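Local atomic coordinates of phosphoacetylglucosamine mutase (Aspergillus lentulus, PDB entry 5O9X), a protein that catalyses the interconversion of the 6-phosphate and 1-phosphate of N-acetylglucosamine, as a member of the alpha-D-phosphohexomutase family. Residues Arg127-Arg132 with His168-Cys173; Lys55-Gln60 with Val81-Glu86. The protein carries 1 engineered substitution. One frame throughout, in Å; residues are numbered along the deposited sequence.

In the fold
Both contacts belong to the first alpha/beta/alpha domain of the mutase, with centres about 10 Å apart. Both segments of contact 2 precede those of contact 1 in the sequence. Contact 2 joins the end of helix 40-56 to the loop after strand 75-81. Contact 1 sets helix 164-176 against strand 127-132. Both lie by one mixed sheet. Strand 61-66 directly follows 55-60 and lies between 75-81 and 127-132. The contacts also touch directly. Arg-127 NH1 probably donates a hydrogen bond to Gly-59 O, and Val-171 CG1 packs on the backbone oxygens of Asp-82 and Pro-83. Helix 164-176 thus meets both the sheet and the loop of contact 2, joining parts of the domain that are distant in sequence.

Contact 1. Residues Arg127-Arg132 with His168-Cys173; sequences RVVFAR and HYVVRC
Strand 127-132 runs past one side of helical residues 168-173, and the backbones come nearest at Val-129 and Val-171, with 7.2 Å between their CA atoms. The contact is small and wholly apolar. Val-129 points at the helix and sends one methyl to each of two successive valines. Its CG1 meets CG2 of Val-171 at 3.8 Å. Its CG2 meets CG1 of Val-170 at 4.0 Å. The first torsion of Val-129 (chi1 54°) sets CG1 between the backbone N and the carbonyl carbon, while CG2 lies opposite the N. Val-170 and Val-171 present different branches to this one strand residue. All three valines are buried, and no hydrogen bond crosses between the segments. Met-159 of strand 155-161 and Trp-61 of strand 61-66 also touch Val-129, so neighbouring strands extend the apolar surface. On the other side of the sheet, Phe-130 packs against helix 138-151. Helix 164-176 on one face and helix 138-151 on the other give the three-layer alpha/beta/alpha sandwich, the fold of domain I in this family.

Contact 2. Residues Lys55-Gln60 with Val81-Glu86; sequences KKLSGQ and VDPMGE
Leu-57 and Gln-60 both close on the ring of Pro-83, and their side chains cross it at about a right angle. The tight part is at Leu-57. Its CD1 lies 3.5 Å from CD of Pro-83 and 3.6 Å from CG of the same ring. The leucine CG lies beside the backbone N, and the extended second torsion (chi2 177°) carries CD1 out to the proline. Gln-60, partly exposed to solvent, sits a little farther off. Its flat amide lies across the CB-CG edge of the buried proline, with both carbons above one face. OE1 of Gln-60 is 3.7 Å from CG of Pro-83. A Schellman motif with Ser-58 at C-prime ends helix 40-56, and a type I' turn runs from Leu-57 to Gln-60. A type I turn spans Asp-82 to Gly-85. Asp-82 OD1 comes within 4.1 Å of Leu-57 CD1, but its carboxylate pairs with Arg-53 and accepts a hydrogen bond from Glu-89 N. Ile-62 and Asn-175 also touch Pro-83. With no hydrogen bond between the two segments, their direct contact rests on van der Waals packing around the proline, while the nearby charge is met by the Arg-53 salt bridge.

Contact 1. Residues Arg127-Arg132 with His168-Cys173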
loop_
_atom_site.group_PDB
_atom_site.type_symbol
_atom_site.label_atom_id
_atom_site.label_comp_id
_atom_site.label_asym_id
_atom_site.label_seq_id
_atom_site.Cartn_x
_atom_site.Cartn_y
_atom_site.Cartn_z
ATOM N N ARG A 127 -13.225 -11.400 17.560
ATOM C CA ARG A 127 -11.805 -11.328 17.891
ATOM C C ARG A 127 -11.141 -10.230 16.993
ATOM O O ARG A 127 -11.236 -10.297 15.775
ATOM C CB ARG A 127 -11.154 -12.720 17.695
ATOM C CG ARG A 127 -11.659 -13.780 18.703
ATOM C CD ARG A 127 -10.901 -15.081 18.507
ATOM N NE ARG A 127 -11.443 -16.161 19.340
ATOM C CZ ARG A 127 -12.366 -17.047 18.931
ATOM N NH1 ARG A 127 -12.855 -17.032 17.687
ATOM N NH2 ARG A 127 -12.771 -17.983 19.779
ATOM N N VAL A 128 -10.593 -9.194 17.626
ATOM C CA VAL A 128 -10.019 -8.036 16.911
ATOM C C VAL A 128 -8.573 -7.813 17.402
ATOM O O VAL A 128 -8.303 -7.854 18.565
ATOM C CB VAL A 128 -10.945 -6.808 17.037
ATOM C CG1 VAL A 128 -10.353 -5.518 16.407
ATOM C CG2 VAL A 128 -12.313 -7.131 16.429
ATOM N N VAL A 129 -7.639 -7.610 16.480
ATOM C CA VAL A 129 -6.219 -7.295 16.854
ATOM C C VAL A 129 -5.902 -5.910 16.194
ATOM O O VAL A 129 -6.311 -5.648 15.047
ATOM C CB VAL A 129 -5.262 -8.482 16.427
ATOM C CG1 VAL A 129 -5.398 -8.834 14.943
ATOM C CG2 VAL A 129 -3.771 -8.155 16.693
ATOM N N PHE A 130 -5.178 -5.030 16.884
ATOM C CA PHE A 130 -4.929 -3.707 16.346
ATOM C C PHE A 130 -3.509 -3.244 16.662
ATOM O O PHE A 130 -2.857 -3.844 17.503
ATOM C CB PHE A 130 -6.019 -2.746 16.825
ATOM C CG PHE A 130 -6.141 -2.608 18.316
ATOM C CD1 PHE A 130 -5.197 -1.825 19.057
ATOM C CD2 PHE A 130 -7.214 -3.203 19.012
ATOM C CE1 PHE A 130 -5.308 -1.672 20.448
ATOM C CE2 PHE A 130 -7.327 -3.025 20.435
ATOM C CZ PHE A 130 -6.381 -2.252 21.130
ATOM N N ALA A 131 -3.037 -2.223 15.923
ATOM C CA ALA A 131 -1.709 -1.645 16.080
ATOM C C ALA A 131 -1.829 -0.234 15.534
ATOM O O ALA A 131 -2.917 0.161 15.036
ATOM C CB ALA A 131 -0.711 -2.446 15.260
ATOM N N ARG A 132 -0.745 0.551 15.662
ATOM C CA ARG A 132 -0.792 1.890 15.213
ATOM C C ARG A 132 0.620 2.276 14.793
ATOM O O ARG A 132 1.594 1.603 15.199
ATOM C CB ARG A 132 -1.204 2.831 16.398
ATOM C CG ARG A 132 -0.281 2.774 17.649
ATOM C CD ARG A 132 -1.098 3.153 18.952
ATOM N NE ARG A 132 -0.263 3.464 20.178
ATOM C CZ ARG A 132 -0.183 2.918 21.386
ATOM N NH1 ARG A 132 -0.796 1.737 21.799
ATOM N NH2 ARG A 132 0.635 3.569 22.230
ATOM N N HIS A 168 -1.125 -6.611 9.010
ATOM C CA HIS A 168 -1.722 -7.591 8.062
ATOM C C HIS A 168 -1.142 -9.026 8.209
ATOM O O HIS A 168 -1.874 -10.066 8.138
ATOM C CB HIS A 168 -1.400 -7.118 6.641
ATOM C CG HIS A 168 -2.303 -6.049 6.143
ATOM N ND1 HIS A 168 -2.236 -4.749 6.585
ATOM C CD2 HIS A 168 -3.317 -6.094 5.233
ATOM C CE1 HIS A 168 -3.116 -4.021 5.911
ATOM N NE2 HIS A 168 -3.812 -4.823 5.120
ATOM N N TYR A 169 0.173 -9.098 8.377
ATOM C CA TYR A 169 0.888 -10.374 8.641
ATOM C C TYR A 169 0.347 -11.076 9.895
ATOM O O TYR A 169 0.060 -12.278 9.843
ATOM C CB TYR A 169 2.447 -10.147 8.743
ATOM C CG TYR A 169 3.164 -11.271 9.382
ATOM C CD1 TYR A 169 3.709 -12.346 8.562
ATOM C CD2 TYR A 169 3.298 -11.358 10.768
ATOM C CE1 TYR A 169 4.393 -13.408 9.155
ATOM C CE2 TYR A 169 3.955 -12.445 11.349
ATOM C CZ TYR A 169 4.484 -13.463 10.550
ATOM O OH TYR A 169 5.145 -14.560 11.153
ATOM N N VAL A 170 0.172 -10.331 10.996
ATOM C CA VAL A 170 -0.325 -10.873 12.285
ATOM C C VAL A 170 -1.750 -11.446 12.118
ATOM O O VAL A 170 -2.028 -12.535 12.623
ATOM C CB VAL A 170 -0.320 -9.826 13.427
ATOM C CG1 VAL A 170 -1.042 -10.337 14.682
ATOM C CG2 VAL A 170 1.114 -9.490 13.804
ATOM N N VAL A 171 -2.631 -10.694 11.463
ATOM C CA VAL A 171 -4.014 -11.135 11.169
ATOM C C VAL A 171 -4.013 -12.507 10.418
ATOM O O VAL A 171 -4.644 -13.450 10.898
ATOM C CB VAL A 171 -4.814 -10.093 10.353
ATOM C CG1 VAL A 171 -6.219 -10.694 10.017
ATOM C CG2 VAL A 171 -4.971 -8.781 11.215
ATOM N N ARG A 172 -3.336 -12.569 9.270
ATOM C CA ARG A 172 -3.168 -13.818 8.493
ATOM C C ARG A 172 -2.589 -14.947 9.377
ATOM O O ARG A 172 -3.179 -16.051 9.449
ATOM C CB ARG A 172 -2.381 -13.606 7.225
ATOM C CG ARG A 172 -2.423 -14.821 6.346
ATOM C CD ARG A 172 -1.722 -14.523 5.068
ATOM N NE ARG A 172 -1.815 -15.612 4.095
ATOM C CZ ARG A 172 -1.554 -15.439 2.796
ATOM N NH1 ARG A 172 -1.187 -14.245 2.347
ATOM N NH2 ARG A 172 -1.665 -16.438 1.933
ATOM N N CYS A 173 -1.514 -14.679 10.102
ATOM C CA CYS A 173 -0.968 -15.710 11.002
ATOM C C CYS A 173 -1.976 -16.246 12.003
ATOM O O CYS A 173 -2.100 -17.485 12.151
ATOM C CB CYS A 173 0.277 -15.236 11.791
ATOM S SG CYS A 173 1.667 -15.052 10.665
#

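Contact 2. Residues Lys55-Gln60 with Val81-Glu86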
loop_
_atom_site.group_PDB
_atom_site.type_symbol
_atom_site.label_atom_id
_atom_site.label_comp_id
_atom_site.label_asym_id
_atom_site.label_seq_id
_atom_site.Cartn_x
_atom_site.Cartn_y
_atom_site.Cartn_z
ATOM N N LYS A 55 -17.630 -11.513 13.971
ATOM C CA LYS A 55 -18.826 -12.388 14.225
ATOM C C LYS A 55 -19.386 -13.030 12.933
ATOM O O LYS A 55 -19.558 -14.277 12.888
ATOM C CB LYS A 55 -19.901 -11.610 15.020
ATOM C CG LYS A 55 -19.586 -11.410 16.492
ATOM C CD LYS A 55 -20.722 -10.602 17.146
ATOM C CE LYS A 55 -20.463 -10.216 18.577
ATOM N NZ LYS A 55 -20.624 -11.359 19.538
ATOM N N LYS A 56 -19.548 -12.223 11.867
ATOM C CA LYS A 56 -20.032 -12.717 10.566
ATOM C C LYS A 56 -19.101 -13.770 10.005
ATOM O O LYS A 56 -19.585 -14.728 9.370
ATOM C CB LYS A 56 -20.210 -11.600 9.517
ATOM C CG LYS A 56 -20.811 -12.036 8.179
ATOM C CD LYS A 56 -22.233 -12.650 8.330
ATOM C CE LYS A 56 -22.890 -12.866 6.961
ATOM N NZ LYS A 56 -24.239 -13.470 7.158
ATOM N N LEU A 57 -17.792 -13.601 10.257
ATOM C CA LEU A 57 -16.789 -14.559 9.806
ATOM C C LEU A 57 -16.453 -15.573 10.886
ATOM O O LEU A 57 -15.298 -15.965 11.029
ATOM C CB LEU A 57 -15.570 -13.826 9.205
ATOM C CG LEU A 57 -15.902 -12.993 7.946
ATOM C CD1 LEU A 57 -14.645 -12.241 7.461
ATOM C CD2 LEU A 57 -16.419 -13.853 6.797
ATOM N N SER A 58 -17.483 -15.946 11.678
ATOM C CA SER A 58 -17.422 -17.018 12.724
ATOM C C SER A 58 -16.249 -16.888 13.700
ATOM O O SER A 58 -15.624 -17.892 14.079
ATOM C CB SER A 58 -17.412 -18.440 12.096
ATOM O OG SER A 58 -18.327 -18.620 11.014
ATOM N N GLY A 59 -15.960 -15.644 14.091
ATOM C CA GLY A 59 -14.962 -15.299 15.116
ATOM C C GLY A 59 -13.516 -15.274 14.636
ATOM O O GLY A 59 -12.594 -15.404 15.447
ATOM N N GLN A 60 -13.306 -15.088 13.331
ATOM C CA GLN A 60 -11.952 -14.977 12.766
ATOM C C GLN A 60 -11.409 -13.608 13.190
ATOM O O GLN A 60 -12.169 -12.690 13.406
ATOM C CB GLN A 60 -11.933 -15.148 11.248
ATOM C CG GLN A 60 -11.828 -16.608 10.765
ATOM C CD GLN A 60 -11.874 -16.724 9.263
ATOM O OE1 GLN A 60 -12.814 -16.282 8.633
ATOM N NE2 GLN A 60 -10.857 -17.309 8.675
ATOM N N VAL A 81 -8.782 -4.779 8.270
ATOM C CA VAL A 81 -8.045 -5.910 7.683
ATOM C C VAL A 81 -8.891 -7.185 7.861
ATOM O O VAL A 81 -9.178 -7.573 8.968
ATOM C CB VAL A 81 -6.633 -6.136 8.321
ATOM C CG1 VAL A 81 -5.869 -7.257 7.551
ATOM C CG2 VAL A 81 -5.830 -4.836 8.276
ATOM N N ASP A 82 -9.216 -7.838 6.750
ATOM C CA ASP A 82 -10.043 -9.075 6.751
ATOM C C ASP A 82 -9.123 -10.278 7.055
ATOM O O ASP A 82 -7.861 -10.154 7.039
ATOM C CB ASP A 82 -10.770 -9.234 5.412
ATOM C CG ASP A 82 -12.247 -8.806 5.449
ATOM O OD1 ASP A 82 -12.831 -8.651 6.511
ATOM O OD2 ASP A 82 -12.878 -8.645 4.372
ATOM N N PRO A 83 -9.723 -11.477 7.250
ATOM C CA PRO A 83 -8.939 -12.523 7.897
ATOM C C PRO A 83 -7.675 -12.984 7.195
ATOM O O PRO A 83 -6.795 -13.472 7.890
ATOM C CB PRO A 83 -9.956 -13.708 7.970
ATOM C CG PRO A 83 -11.251 -12.940 8.243
ATOM C CD PRO A 83 -11.156 -11.895 7.141
ATOM N N MET A 84 -7.597 -12.875 5.862
ATOM C CA MET A 84 -6.423 -13.413 5.150
ATOM C C MET A 84 -5.431 -12.294 4.809
ATOM O O MET A 84 -4.495 -12.475 4.031
ATOM C CB MET A 84 -6.842 -14.298 3.928
ATOM C CG MET A 84 -7.494 -15.646 4.366
ATOM S SD MET A 84 -6.361 -16.626 5.434
ATOM C CE MET A 84 -5.147 -17.190 4.229
ATOM N N GLY A 85 -5.659 -11.127 5.399
ATOM C CA GLY A 85 -4.715 -10.013 5.213
ATOM C C GLY A 85 -5.169 -9.033 4.160
ATOM O O GLY A 85 -4.523 -8.019 3.975
ATOM N N GLU A 86 -6.269 -9.315 3.460
ATOM C CA GLU A 86 -6.740 -8.395 2.456
ATOM C C GLU A 86 -7.500 -7.204 3.093
ATOM O O GLU A 86 -7.928 -7.260 4.237
ATOM C CB GLU A 86 -7.537 -9.112 1.341
ATOM C CG GLU A 86 -8.972 -9.540 1.687
ATOM C CD GLU A 86 -9.086 -10.916 2.394
ATOM O OE1 GLU A 86 -8.059 -11.457 2.838
ATOM O OE2 GLU A 86 -10.228 -11.464 2.514
#